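Local coordinates for p800 reaction center core protein (Heliobacterium modesticaldum, PDB 5V8K) that binds bacteriochlorophyll g pigments as the core subunit of a homodimeric photosynthetic reaction center, which also carries a 4Fe-4S cluster, at residues D343-A346 with L352-H355; M356-I361 with G461-S466; V552-H557 with M568-L573. All blocks are in the same frame, centred on the assembly; numbering follows the deposited sequence.

Contact 1. Residues D343-A346 with L352-H355. With GBF (Bacteriochlorophyll g), chain B.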
loop_
_atom_site.group_PDB
_atom_site.type_symbol
_atom_site.label_atom_id
_atom_site.label_comp_id
_atom_site.label_asym_id
_atom_site.label_seq_id
_atom_site.Cartn_x
_atom_site.Cartn_y
_atom_site.Cartn_z
ATOM N N ASP A 343 -12.882 -7.846 20.448
ATOM C CA ASP A 343 -13.658 -6.616 20.266
ATOM C C ASP A 343 -14.548 -6.690 19.023
ATOM O O ASP A 343 -15.678 -6.206 19.032
ATOM C CB ASP A 343 -12.715 -5.407 20.169
ATOM C CG ASP A 343 -12.239 -4.897 21.514
ATOM O OD1 ASP A 343 -13.031 -4.947 22.486
ATOM O OD2 ASP A 343 -11.053 -4.463 21.605
ATOM N N ILE A 344 -14.032 -7.236 17.926
ATOM C CA ILE A 344 -14.778 -7.284 16.678
ATOM C C ILE A 344 -16.046 -8.107 16.850
ATOM O O ILE A 344 -17.130 -7.688 16.431
ATOM C CB ILE A 344 -13.902 -7.842 15.548
ATOM C CG1 ILE A 344 -12.897 -6.776 15.039
ATOM C CG2 ILE A 344 -14.749 -8.322 14.349
ATOM C CD1 ILE A 344 -11.827 -7.374 14.092
ATOM N N HIS A 345 -15.927 -9.294 17.486
ATOM C CA HIS A 345 -16.973 -10.301 17.498
ATOM C C HIS A 345 -17.786 -10.285 18.781
ATOM O O HIS A 345 -18.535 -11.233 19.036
ATOM C CB HIS A 345 -16.374 -11.703 17.262
ATOM C CG HIS A 345 -15.795 -11.883 15.897
ATOM N ND1 HIS A 345 -14.474 -11.620 15.612
ATOM C CD2 HIS A 345 -16.355 -12.274 14.731
ATOM C CE1 HIS A 345 -14.242 -11.843 14.328
ATOM N NE2 HIS A 345 -15.371 -12.226 13.767
ATOM N N ALA A 346 -17.678 -9.232 19.585
ATOM C CA ALA A 346 -18.232 -9.260 20.940
ATOM C C ALA A 346 -19.742 -9.465 20.952
ATOM O O ALA A 346 -20.281 -10.036 21.910
ATOM C CB ALA A 346 -17.862 -7.964 21.660
ATOM N N LEU A 352 -17.044 -19.580 16.646
ATOM C CA LEU A 352 -15.652 -19.704 17.067
ATOM C C LEU A 352 -15.157 -18.523 17.891
ATOM O O LEU A 352 -14.248 -18.687 18.711
ATOM C CB LEU A 352 -14.756 -19.861 15.837
ATOM C CG LEU A 352 -13.552 -20.769 16.034
ATOM C CD1 LEU A 352 -13.988 -22.194 16.134
ATOM C CD2 LEU A 352 -12.542 -20.599 14.892
ATOM N N PHE A 353 -15.684 -17.319 17.653
ATOM C CA PHE A 353 -15.153 -16.111 18.260
ATOM C C PHE A 353 -16.011 -15.553 19.382
ATOM O O PHE A 353 -15.756 -14.440 19.836
ATOM C CB PHE A 353 -14.974 -15.047 17.196
ATOM C CG PHE A 353 -14.143 -15.483 16.033
ATOM C CD1 PHE A 353 -12.802 -15.802 16.203
ATOM C CD2 PHE A 353 -14.693 -15.553 14.766
ATOM C CE1 PHE A 353 -12.033 -16.172 15.126
ATOM C CE2 PHE A 353 -13.933 -15.938 13.694
ATOM C CZ PHE A 353 -12.594 -16.226 13.865
ATOM N N ALA A 354 -16.997 -16.282 19.857
ATOM C CA ALA A 354 -17.881 -15.745 20.875
ATOM C C ALA A 354 -17.288 -15.875 22.273
ATOM O O ALA A 354 -16.575 -16.831 22.589
ATOM C CB ALA A 354 -19.228 -16.456 20.837
ATOM N N HIS A 355 -17.576 -14.878 23.102
ATOM C CA HIS A 355 -17.199 -14.893 24.512
ATOM C C HIS A 355 -15.699 -15.131 24.703
ATOM O O HIS A 355 -15.271 -15.986 25.469
ATOM C CB HIS A 355 -18.048 -15.926 25.239
ATOM C CG HIS A 355 -19.514 -15.701 25.036
ATOM N ND1 HIS A 355 -20.338 -16.622 24.421
ATOM C CD2 HIS A 355 -20.291 -14.628 25.316
ATOM C CE1 HIS A 355 -21.564 -16.134 24.354
ATOM N NE2 HIS A 355 -21.564 -14.929 24.896
HETATM MG MG GBF B . -13.359 -15.310 7.485
HETATM C CHA GBF B . -16.315 -15.473 5.519
HETATM C CHB GBF B . -14.681 -17.530 9.472
HETATM C CHC GBF B . -10.171 -15.662 8.773
HETATM C CHD GBF B . -11.957 -13.380 4.827
HETATM N NA GBF B . -15.108 -16.263 7.505
HETATM C C1A GBF B . -16.224 -16.284 6.743
HETATM C C2A GBF B . -17.410 -17.178 7.127
HETATM C C3A GBF B . -16.959 -17.410 8.550
HETATM C C4A GBF B . -15.486 -17.055 8.507
HETATM C CMA GBF B . -17.630 -16.403 9.464
HETATM C CAA GBF B . -17.571 -18.413 6.247
HETATM C CBA GBF B . -16.303 -19.254 6.150
HETATM C CGA GBF B . -15.446 -18.810 4.979
HETATM O O1A GBF B . -15.921 -18.319 3.963
HETATM O O2A GBF B . -14.036 -18.934 5.022
HETATM N NB GBF B . -12.557 -16.511 8.923
HETATM C C1B GBF B . -13.248 -17.324 9.718
HETATM C C2B GBF B . -12.396 -17.917 10.646
HETATM C C3B GBF B . -11.132 -17.401 10.391
HETATM C C4B GBF B . -11.287 -16.476 9.350
HETATM C CMB GBF B . -12.787 -18.986 11.663
HETATM C CAB GBF B . -9.865 -17.665 11.103
HETATM C CBB GBF B . -9.592 -18.636 11.923
HETATM N NC GBF B . -11.504 -14.611 6.931
HETATM C C1C GBF B . -10.352 -14.849 7.557
HETATM C C2C GBF B . -9.024 -14.327 7.103
HETATM C C3C GBF B . -9.704 -13.712 5.942
HETATM C C4C GBF B . -11.078 -13.868 5.886
HETATM C CMC GBF B . -8.568 -13.276 8.105
HETATM C CAC GBF B . -8.958 -12.992 4.886
HETATM C CBC GBF B . -7.450 -12.863 4.931
HETATM N ND GBF B . -13.836 -14.671 5.657
HETATM C C1D GBF B . -13.346 -13.835 4.748
HETATM C C2D GBF B . -14.218 -13.296 3.530
HETATM C C3D GBF B . -15.305 -14.018 4.007
HETATM C C4D GBF B . -15.129 -14.790 5.191
HETATM C CMD GBF B . -13.962 -12.393 2.391
HETATM C CAD GBF B . -16.702 -14.219 3.582
HETATM O OBD GBF B . -17.389 -13.750 2.609
HETATM C CBD GBF B . -17.326 -15.279 4.467
HETATM C CGD GBF B . -18.578 -14.740 5.063
HETATM O O1D GBF B . -19.671 -14.990 4.603
HETATM O O2D GBF B . -18.456 -13.849 6.189
HETATM C CED GBF B . -19.539 -13.077 6.669
HETATM C C1 GBF B . -13.364 -18.874 3.734
HETATM C C2 GBF B . -13.364 -20.261 3.066
HETATM C C3 GBF B . -13.827 -20.528 1.820
HETATM C C4 GBF B . -14.405 -19.413 0.996
HETATM C C5 GBF B . -13.750 -21.965 1.325
HETATM C C6 GBF B . -14.880 -22.329 0.364
HETATM C C7 GBF B . -14.654 -23.680 -0.275
HETATM C C8 GBF B . -15.392 -24.002 -1.370
HETATM C C9 GBF B . -16.423 -23.024 -1.876
HETATM C C10 GBF B . -15.274 -25.327 -2.117
HETATM C C11 GBF B . -14.018 -26.098 -1.754
HETATM C C12 GBF B . -13.666 -27.125 -2.817
HETATM C C13 GBF B . -13.930 -28.436 -2.703
HETATM C C14 GBF B . -14.625 -28.967 -1.494
HETATM C C15 GBF B . -13.520 -29.385 -3.807
HETATM O O HOH W 1 -19.380 -12.703 22.210
#
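The imidazole of His345 is sandwiched: CD2 of Phe353 lies 3.5 Å above the ring centre, and Ile344 CG2 sits over the opposite face, displaced toward the rim. This tilted face-to-face stack of His345 and Phe353 rings (centroids 4.3 Å apart, planes at 28°) sits at the interface with the second subunit, beside a bound bacteriochlorophyll g, where His345 is the first residue to leave helical backbone angles after helix 311-344. Phe353 CB adds a CH-pi contact over the His345 face. The in-plane edge of the Phe353 ring points at pyrrole carbon C3B of the pigment, and its CZ comes 3.5 Å from the pigment methyl CMB. With CG anti to its carbonyl carbon (chi1 -66°), the His345 ring lies back along the helix, where ND1 bonds to Ile341 O. NE2 is hydrogen-bonded to His520 of the second subunit, so both nitrogens are engaged. A leucine here would probably cost Ile341 O its imidazole donor and His520 of the second subunit its hydrogen-bonding partner, and leave Phe353 no ring to stack on. Farther along, a water bridges the backbones, donating to Ala346 O (2.8 Å) and accepting from His355 N (3.0 Å).

Contact 2. Residues M356-I361 with G461-S466. With GBF (Bacteriochlorophyll g), chain X.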
loop_
_atom_site.group_PDB
_atom_site.type_symbol
_atom_site.label_atom_id
_atom_site.label_comp_id
_atom_site.label_asym_id
_atom_site.label_seq_id
_atom_site.Cartn_x
_atom_site.Cartn_y
_atom_site.Cartn_z
ATOM N N MET A 356 -14.888 -14.360 23.982
ATOM C CA MET A 356 -13.464 -14.383 24.237
ATOM C C MET A 356 -13.135 -13.534 25.464
ATOM O O MET A 356 -13.837 -12.580 25.801
ATOM C CB MET A 356 -12.738 -13.901 23.010
ATOM C CG MET A 356 -12.965 -14.809 21.796
ATOM S SD MET A 356 -12.236 -14.062 20.339
ATOM C CE MET A 356 -10.527 -13.924 20.854
ATOM N N THR A 357 -12.102 -13.941 26.185
ATOM C CA THR A 357 -11.573 -13.132 27.273
ATOM C C THR A 357 -10.629 -12.073 26.723
ATOM O O THR A 357 -9.872 -12.325 25.784
ATOM C CB THR A 357 -10.845 -14.028 28.281
ATOM O OG1 THR A 357 -11.808 -14.889 28.899
ATOM C CG2 THR A 357 -10.203 -13.205 29.363
ATOM N N TYR A 358 -10.698 -10.877 27.312
ATOM C CA TYR A 358 -9.756 -9.806 27.014
ATOM C C TYR A 358 -8.446 -10.056 27.745
ATOM O O TYR A 358 -8.454 -10.407 28.931
ATOM C CB TYR A 358 -10.301 -8.451 27.451
ATOM C CG TYR A 358 -9.989 -7.321 26.480
ATOM C CD1 TYR A 358 -10.697 -7.199 25.302
ATOM C CD2 TYR A 358 -9.008 -6.375 26.750
ATOM C CE1 TYR A 358 -10.455 -6.169 24.419
ATOM C CE2 TYR A 358 -8.759 -5.328 25.866
ATOM C CZ TYR A 358 -9.484 -5.240 24.707
ATOM O OH TYR A 358 -9.252 -4.227 23.823
ATOM N N ILE A 359 -7.330 -9.925 27.038
ATOM C CA ILE A 359 -6.029 -10.047 27.679
ATOM C C ILE A 359 -5.696 -8.706 28.312
ATOM O O ILE A 359 -5.629 -7.676 27.632
ATOM C CB ILE A 359 -4.944 -10.483 26.685
ATOM C CG1 ILE A 359 -5.272 -11.875 26.151
ATOM C CG2 ILE A 359 -3.595 -10.486 27.380
ATOM C CD1 ILE A 359 -4.413 -12.293 25.021
ATOM N N ASN A 360 -5.467 -8.719 29.613
ATOM C CA ASN A 360 -5.316 -7.517 30.418
ATOM C C ASN A 360 -4.085 -7.665 31.288
ATOM O O ASN A 360 -4.110 -8.396 32.275
ATOM C CB ASN A 360 -6.541 -7.282 31.296
ATOM C CG ASN A 360 -6.456 -5.989 32.043
ATOM O OD1 ASN A 360 -5.700 -5.104 31.666
ATOM N ND2 ASN A 360 -7.239 -5.858 33.102
ATOM N N ILE A 361 -3.039 -6.948 30.933
ATOM C CA ILE A 361 -1.750 -6.956 31.611
ATOM C C ILE A 361 -1.347 -5.508 31.860
ATOM O O ILE A 361 -1.452 -4.679 30.955
ATOM C CB ILE A 361 -0.670 -7.639 30.742
ATOM C CG1 ILE A 361 -1.095 -9.056 30.335
ATOM C CG2 ILE A 361 0.634 -7.669 31.492
ATOM C CD1 ILE A 361 -0.110 -9.734 29.381
ATOM N N GLY A 461 -3.400 9.276 21.979
ATOM C CA GLY A 461 -4.517 8.793 22.779
ATOM C C GLY A 461 -5.312 7.623 22.214
ATOM O O GLY A 461 -6.421 7.374 22.693
ATOM N N CYS A 462 -4.808 6.917 21.201
ATOM C CA CYS A 462 -5.392 5.629 20.822
ATOM C C CYS A 462 -5.363 4.628 21.974
ATOM O O CYS A 462 -4.414 4.576 22.764
ATOM C CB CYS A 462 -4.660 4.990 19.651
ATOM S SG CYS A 462 -4.954 5.768 18.127
ATOM N N TRP A 463 -6.408 3.808 22.039
ATOM C CA TRP A 463 -6.368 2.589 22.837
ATOM C C TRP A 463 -5.430 1.590 22.160
ATOM O O TRP A 463 -5.639 1.205 21.002
ATOM C CB TRP A 463 -7.775 2.012 22.985
ATOM C CG TRP A 463 -7.858 0.731 23.781
ATOM C CD1 TRP A 463 -8.123 -0.527 23.305
ATOM C CD2 TRP A 463 -7.673 0.593 25.184
ATOM N NE1 TRP A 463 -8.149 -1.425 24.337
ATOM C CE2 TRP A 463 -7.873 -0.765 25.503
ATOM C CE3 TRP A 463 -7.381 1.493 26.211
ATOM C CZ2 TRP A 463 -7.766 -1.242 26.780
ATOM C CZ3 TRP A 463 -7.291 1.026 27.471
ATOM C CH2 TRP A 463 -7.481 -0.337 27.760
ATOM N N MET A 464 -4.355 1.216 22.838
ATOM C CA MET A 464 -3.369 0.353 22.219
ATOM C C MET A 464 -3.489 -1.097 22.706
ATOM O O MET A 464 -2.630 -1.929 22.398
ATOM C CB MET A 464 -1.980 0.949 22.448
ATOM C CG MET A 464 -1.790 2.362 21.796
ATOM S SD MET A 464 -1.976 2.369 19.988
ATOM C CE MET A 464 -0.418 1.658 19.516
ATOM N N GLY A 465 -4.561 -1.420 23.423
ATOM C CA GLY A 465 -4.850 -2.801 23.745
ATOM C C GLY A 465 -5.452 -3.609 22.618
ATOM O O GLY A 465 -5.512 -4.839 22.724
ATOM N N SER A 466 -5.812 -2.954 21.518
ATOM C CA SER A 466 -6.645 -3.524 20.474
ATOM C C SER A 466 -6.457 -2.651 19.242
ATOM O O SER A 466 -6.120 -1.475 19.362
ATOM C CB SER A 466 -8.121 -3.585 20.924
ATOM O OG SER A 466 -8.966 -4.039 19.875
HETATM MG MG GBF X . -6.178 -16.118 21.905
HETATM C CHA GBF X . -8.769 -17.695 23.644
HETATM C CHB GBF X . -4.431 -16.044 24.710
HETATM C CHC GBF X . -3.552 -15.210 19.899
HETATM C CHD GBF X . -8.122 -16.716 18.925
HETATM N NA GBF X . -6.489 -16.819 23.751
HETATM C C1A GBF X . -7.526 -17.365 24.377
HETATM C C2A GBF X . -7.486 -17.655 25.859
HETATM C C3A GBF X . -6.236 -16.857 26.184
HETATM C C4A GBF X . -5.688 -16.561 24.799
HETATM C CMA GBF X . -6.572 -15.575 26.969
HETATM C CAA GBF X . -7.364 -19.135 26.340
HETATM C CBA GBF X . -6.338 -19.901 25.529
HETATM C CGA GBF X . -6.206 -21.335 26.012
HETATM O O1A GBF X . -6.915 -21.776 26.912
HETATM O O2A GBF X . -5.274 -22.228 25.328
HETATM N NB GBF X . -4.248 -15.627 22.287
HETATM C C1B GBF X . -3.676 -15.630 23.496
HETATM C C2B GBF X . -2.360 -15.161 23.354
HETATM C C3B GBF X . -2.129 -14.951 22.004
HETATM C C4B GBF X . -3.331 -15.295 21.362
HETATM C CMB GBF X . -1.395 -14.929 24.481
HETATM C CAB GBF X . -0.881 -14.449 21.372
HETATM C CBB GBF X . 0.215 -13.952 21.940
HETATM N NC GBF X . -5.936 -15.978 19.882
HETATM C C1C GBF X . -4.825 -15.606 19.248
HETATM C C2C GBF X . -4.694 -15.483 17.780
HETATM C C3C GBF X . -6.074 -15.979 17.666
HETATM C C4C GBF X . -6.753 -16.203 18.840
HETATM C CMC GBF X . -4.584 -13.977 17.448
HETATM C CAC GBF X . -6.782 -16.173 16.373
HETATM C CBC GBF X . -6.077 -15.911 15.066
HETATM N ND GBF X . -7.865 -17.027 21.302
HETATM C C1D GBF X . -8.654 -17.125 20.243
HETATM C C2D GBF X . -10.179 -17.637 20.363
HETATM C C3D GBF X . -9.995 -17.805 21.721
HETATM C C4D GBF X . -8.732 -17.489 22.277
HETATM C CMD GBF X . -11.344 -17.872 19.446
HETATM C CAD GBF X . -10.802 -18.476 22.774
HETATM O OBD GBF X . -12.057 -18.669 22.889
HETATM C CBD GBF X . -10.036 -18.371 24.042
HETATM C CGD GBF X . -10.743 -17.587 25.099
HETATM O O1D GBF X . -10.830 -16.365 25.105
HETATM O O2D GBF X . -11.323 -18.288 26.198
HETATM C CED GBF X . -12.261 -17.581 26.999
#
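Tyr358 and Trp463 run toward each other from separate loops, their side chains sliding past in opposite directions and meeting at their edges. Their ring planes are turned by roughly 36°, and the indole N-H bridges them: Trp463 NE1 donates to Tyr358 OH over 3.1 Å, nearly straight at 163°. The hydroxyl lies close to the indole plane, where the N-H points. Trp463 reaches this position with CG anti to the backbone N (chi1 179°), while the backbone of the same loop folds back so that Gly465 N stands 3.6 Å above one face of the Trp463 ring. A CB on Gly465 would clash with Trp463 NE1, consistent with glycine at this position. Ser466 closes in from another direction, its CB 3.2 Å from Tyr358 OH. The buried phenol has a second polar partner in Asp343, and Ser466 OG bonds to the same carboxylate. Segment 461-466 opens with Gly461, the C-prime residue of a Schellman motif that ends helix 449-459. The Tyr358-Trp463 bond thus joins the loop after helix 311-344 to the loop after helix 449-459. On the pigment side, Thr357 N donates to the methyl-ester carbonyl O1D of a bacteriochlorophyll g (2.9 Å), and Ile359 CD1 lies 3.7 Å from its C1B. Met356, Thr357 and Ile359 so line a bacteriochlorophyll g pocket in this reaction-center protein of the photosystem I PsaA/PsaB family.

Contact 3. Residues V552-H557 with M568-L573. With GBF (Bacteriochlorophyll g), chain C.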
loop_
_atom_site.group_PDB
_atom_site.type_symbol
_atom_site.label_atom_id
_atom_site.label_comp_id
_atom_site.label_asym_id
_atom_site.label_seq_id
_atom_site.Cartn_x
_atom_site.Cartn_y
_atom_site.Cartn_z
ATOM N N VAL A 552 8.737 3.970 -25.982
ATOM C CA VAL A 552 7.518 4.207 -26.745
ATOM C C VAL A 552 6.963 5.597 -26.440
ATOM O O VAL A 552 6.503 6.307 -27.338
ATOM C CB VAL A 552 6.495 3.101 -26.419
ATOM C CG1 VAL A 552 5.136 3.370 -27.095
ATOM C CG2 VAL A 552 7.034 1.775 -26.856
ATOM N N LEU A 553 6.950 5.980 -25.163
ATOM C CA LEU A 553 6.456 7.302 -24.795
ATOM C C LEU A 553 7.340 8.415 -25.398
ATOM O O LEU A 553 6.836 9.398 -25.961
ATOM C CB LEU A 553 6.386 7.412 -23.272
ATOM C CG LEU A 553 5.260 6.581 -22.629
ATOM C CD1 LEU A 553 5.524 6.343 -21.192
ATOM C CD2 LEU A 553 3.966 7.283 -22.774
ATOM N N LYS A 554 8.663 8.273 -25.294
ATOM C CA LYS A 554 9.569 9.259 -25.902
ATOM C C LYS A 554 9.348 9.335 -27.399
ATOM O O LYS A 554 9.185 10.426 -27.957
ATOM C CB LYS A 554 11.024 8.920 -25.590
ATOM C CG LYS A 554 12.089 9.922 -26.202
ATOM C CD LYS A 554 13.502 9.500 -25.813
ATOM C CE LYS A 554 14.603 10.284 -26.587
ATOM N NZ LYS A 554 14.486 11.733 -26.253
ATOM N N TRP A 555 9.328 8.183 -28.072
ATOM C CA TRP A 555 9.069 8.155 -29.512
ATOM C C TRP A 555 7.752 8.840 -29.859
ATOM O O TRP A 555 7.679 9.615 -30.805
ATOM C CB TRP A 555 9.074 6.703 -30.023
ATOM C CG TRP A 555 8.713 6.554 -31.464
ATOM C CD1 TRP A 555 9.560 6.599 -32.532
ATOM C CD2 TRP A 555 7.404 6.347 -31.996
ATOM N NE1 TRP A 555 8.854 6.425 -33.700
ATOM C CE2 TRP A 555 7.530 6.248 -33.396
ATOM C CE3 TRP A 555 6.131 6.208 -31.417
ATOM C CZ2 TRP A 555 6.433 6.054 -34.237
ATOM C CZ3 TRP A 555 5.045 6.000 -32.249
ATOM C CH2 TRP A 555 5.207 5.924 -33.649
ATOM N N ALA A 556 6.714 8.628 -29.068
ATOM C CA ALA A 556 5.417 9.206 -29.422
ATOM C C ALA A 556 5.432 10.720 -29.296
ATOM O O ALA A 556 4.824 11.428 -30.104
ATOM C CB ALA A 556 4.327 8.624 -28.524
ATOM N N HIS A 557 6.061 11.228 -28.248
ATOM C CA HIS A 557 6.195 12.668 -28.111
ATOM C C HIS A 557 6.998 13.258 -29.282
ATOM O O HIS A 557 6.622 14.290 -29.847
ATOM C CB HIS A 557 6.837 12.995 -26.770
ATOM C CG HIS A 557 5.934 12.774 -25.600
ATOM N ND1 HIS A 557 5.680 11.522 -25.082
ATOM C CD2 HIS A 557 5.239 13.644 -24.830
ATOM C CE1 HIS A 557 4.855 11.626 -24.055
ATOM N NE2 HIS A 557 4.574 12.899 -23.881
ATOM N N MET A 568 11.220 13.555 -20.718
ATOM C CA MET A 568 10.815 12.990 -19.437
ATOM C C MET A 568 10.972 11.471 -19.442
ATOM O O MET A 568 11.147 10.855 -18.384
ATOM C CB MET A 568 9.355 13.378 -19.171
ATOM C CG MET A 568 8.704 12.851 -17.883
ATOM S SD MET A 568 9.470 13.462 -16.357
ATOM C CE MET A 568 9.712 15.188 -16.677
ATOM N N TYR A 569 10.897 10.861 -20.630
ATOM C CA TYR A 569 11.059 9.428 -20.814
ATOM C C TYR A 569 12.285 9.085 -21.647
ATOM O O TYR A 569 12.306 8.065 -22.340
ATOM C CB TYR A 569 9.795 8.827 -21.431
ATOM C CG TYR A 569 8.675 8.922 -20.453
ATOM C CD1 TYR A 569 8.653 8.107 -19.355
ATOM C CD2 TYR A 569 7.675 9.857 -20.589
ATOM C CE1 TYR A 569 7.661 8.218 -18.408
ATOM C CE2 TYR A 569 6.662 9.965 -19.643
ATOM C CZ TYR A 569 6.666 9.151 -18.566
ATOM O OH TYR A 569 5.656 9.207 -17.616
ATOM N N ASN A 570 13.337 9.912 -21.540
ATOM C CA ASN A 570 14.643 9.586 -22.122
ATOM C C ASN A 570 15.133 8.243 -21.614
ATOM O O ASN A 570 15.762 7.482 -22.350
ATOM C CB ASN A 570 15.673 10.656 -21.756
ATOM C CG ASN A 570 16.078 11.520 -22.911
ATOM O OD1 ASN A 570 15.391 11.658 -23.924
ATOM N ND2 ASN A 570 17.210 12.148 -22.740
ATOM N N ARG A 571 14.847 7.938 -20.353
ATOM C CA ARG A 571 15.061 6.600 -19.799
ATOM C C ARG A 571 14.263 6.521 -18.517
ATOM O O ARG A 571 13.812 7.542 -17.977
ATOM C CB ARG A 571 16.547 6.317 -19.540
ATOM C CG ARG A 571 17.198 7.337 -18.620
ATOM C CD ARG A 571 18.559 6.871 -18.152
ATOM N NE ARG A 571 19.188 7.833 -17.233
ATOM C CZ ARG A 571 18.963 7.897 -15.921
ATOM N NH1 ARG A 571 18.101 7.060 -15.306
ATOM N NH2 ARG A 571 19.617 8.794 -15.200
ATOM N N ALA A 572 14.058 5.298 -18.043
ATOM C CA ALA A 572 13.468 5.172 -16.723
ATOM C C ALA A 572 14.528 5.501 -15.681
ATOM O O ALA A 572 15.735 5.364 -15.910
ATOM C CB ALA A 572 12.904 3.764 -16.513
ATOM N N LEU A 573 14.073 5.981 -14.541
ATOM C CA LEU A 573 14.941 6.039 -13.381
ATOM C C LEU A 573 15.645 4.691 -13.211
ATOM O O LEU A 573 15.049 3.632 -13.428
ATOM C CB LEU A 573 14.122 6.369 -12.144
ATOM C CG LEU A 573 13.371 7.697 -12.139
ATOM C CD1 LEU A 573 12.436 7.611 -11.007
ATOM C CD2 LEU A 573 14.304 8.782 -11.927
HETATM MG MG GBF C . 2.801 14.057 -22.717
HETATM C CHA GBF C . 0.911 11.260 -23.765
HETATM C CHB GBF C . 1.686 15.741 -25.289
HETATM C CHC GBF C . 4.002 16.833 -21.068
HETATM C CHD GBF C . 3.420 12.180 -19.738
HETATM N NA GBF C . 1.614 13.605 -24.216
HETATM C C1A GBF C . 0.893 12.533 -24.582
HETATM C C2A GBF C . -0.047 12.698 -25.737
HETATM C C3A GBF C . 0.628 13.910 -26.414
HETATM C C4A GBF C . 1.363 14.447 -25.227
HETATM C CMA GBF C . 1.657 13.662 -27.506
HETATM C CAA GBF C . -1.352 12.979 -25.029
HETATM C CBA GBF C . -2.328 13.874 -25.704
HETATM C CGA GBF C . -3.488 13.958 -24.769
HETATM O O1A GBF C . -4.367 13.128 -24.859
HETATM O O2A GBF C . -3.664 15.119 -23.912
HETATM N NB GBF C . 2.724 16.042 -23.101
HETATM C C1B GBF C . 2.376 16.555 -24.281
HETATM C C2B GBF C . 2.661 17.920 -24.298
HETATM C C3B GBF C . 3.280 18.180 -23.095
HETATM C C4B GBF C . 3.375 16.965 -22.409
HETATM C CMB GBF C . 2.329 18.920 -25.367
HETATM C CAB GBF C . 3.786 19.474 -22.617
HETATM C CBB GBF C . 3.852 20.664 -23.207
HETATM N NC GBF C . 3.542 14.410 -20.840
HETATM C C1C GBF C . 3.998 15.550 -20.348
HETATM C C2C GBF C . 4.670 15.707 -19.036
HETATM C C3C GBF C . 4.394 14.291 -18.755
HETATM C C4C GBF C . 3.783 13.588 -19.786
HETATM C CMC GBF C . 6.174 15.926 -19.247
HETATM C CAC GBF C . 4.788 13.596 -17.498
HETATM C CBC GBF C . 5.453 14.274 -16.313
HETATM N ND GBF C . 2.275 12.311 -21.835
HETATM C C1D GBF C . 2.648 11.585 -20.820
HETATM C C2D GBF C . 2.267 10.026 -20.725
HETATM C C3D GBF C . 1.615 10.099 -21.941
HETATM C C4D GBF C . 1.604 11.342 -22.577
HETATM C CMD GBF C . 2.496 8.956 -19.741
HETATM C CAD GBF C . 0.723 9.187 -22.672
HETATM O OBD GBF C . 0.618 7.902 -22.704
HETATM C CBD GBF C . 0.330 9.913 -23.908
HETATM C CGD GBF C . 1.017 9.328 -25.085
HETATM O O1D GBF C . 2.217 9.486 -25.257
HETATM O O2D GBF C . 0.339 8.561 -26.058
HETATM C CED GBF C . 1.223 7.692 -26.757
HETATM C C1 GBF C . -4.953 15.406 -23.373
HETATM C C2 GBF C . -4.986 16.641 -22.502
HETATM C C3 GBF C . -5.302 17.850 -22.981
HETATM C C4 GBF C . -5.333 19.034 -22.051
HETATM C C5 GBF C . -5.602 18.035 -24.453
#
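Leu553 O, on the residue whose side chain meets Tyr569, is gripped twice by His557: by the helical backbone N at 3.0 Å and by ring ND1 at 2.6 Å, the two reaching it from opposite faces of the carbonyl plane. The ND1 bond is almost straight (173°) and lies in the imidazole plane, but enters 45° out of the carbonyl plane rather than on a lone pair. Holding ND1 this way fixes the rotation of the ring and turns NE2 to the magnesium of a bacteriochlorophyll g, which it binds at 2.4 Å; the carbonyl would probably make the histidine a stronger ligand. Across the contact, Leu553 CD1 stands 3.8 Å from the Tyr569 ring centroid and only 4° off its normal, a nearly ideal CH-pi contact. Met568 CG covers the opposite face toward the rim, and the ring edge is directed at the pigment's methine CHD, with CE2 3.9 Å from it. Lys554, extended until chi4, brings NZ to Asn570 OD1, though the modelled separation is too short to be trusted in detail. In the fold, the loop 568-573 thus lies against helix 543-560 and leads into helix 575-599, to which Arg571 is tied by a salt bridge with Glu577. On the second subunit's side of helix 543-560, Met322 of that subunit packs on Val552 and Leu553, and its Lys315 makes a cation-pi contact with Trp555.

Contacts 1 and 2 are buried and continuous: 352-355 runs straight into 356-361 in the loop after helix 311-344, and Asp343 OD2 joins them, 2.7 Å from Ser466 OG and 2.9 Å from Tyr358 OH. Contact 3 is only partly buried and lies far off, its centre about 54 Å from that of contact 1. Contacts 1 and 3 both touch the second subunit, and the residues met by 552-557 there belong to the partner's copy of helix 311-344. The chemistry shifts with position: ring stacking at a helix end in contact 1, hydrogen bonding between loops in contact 2, and magnesium ligation combined with CH-pi packing in contact 3.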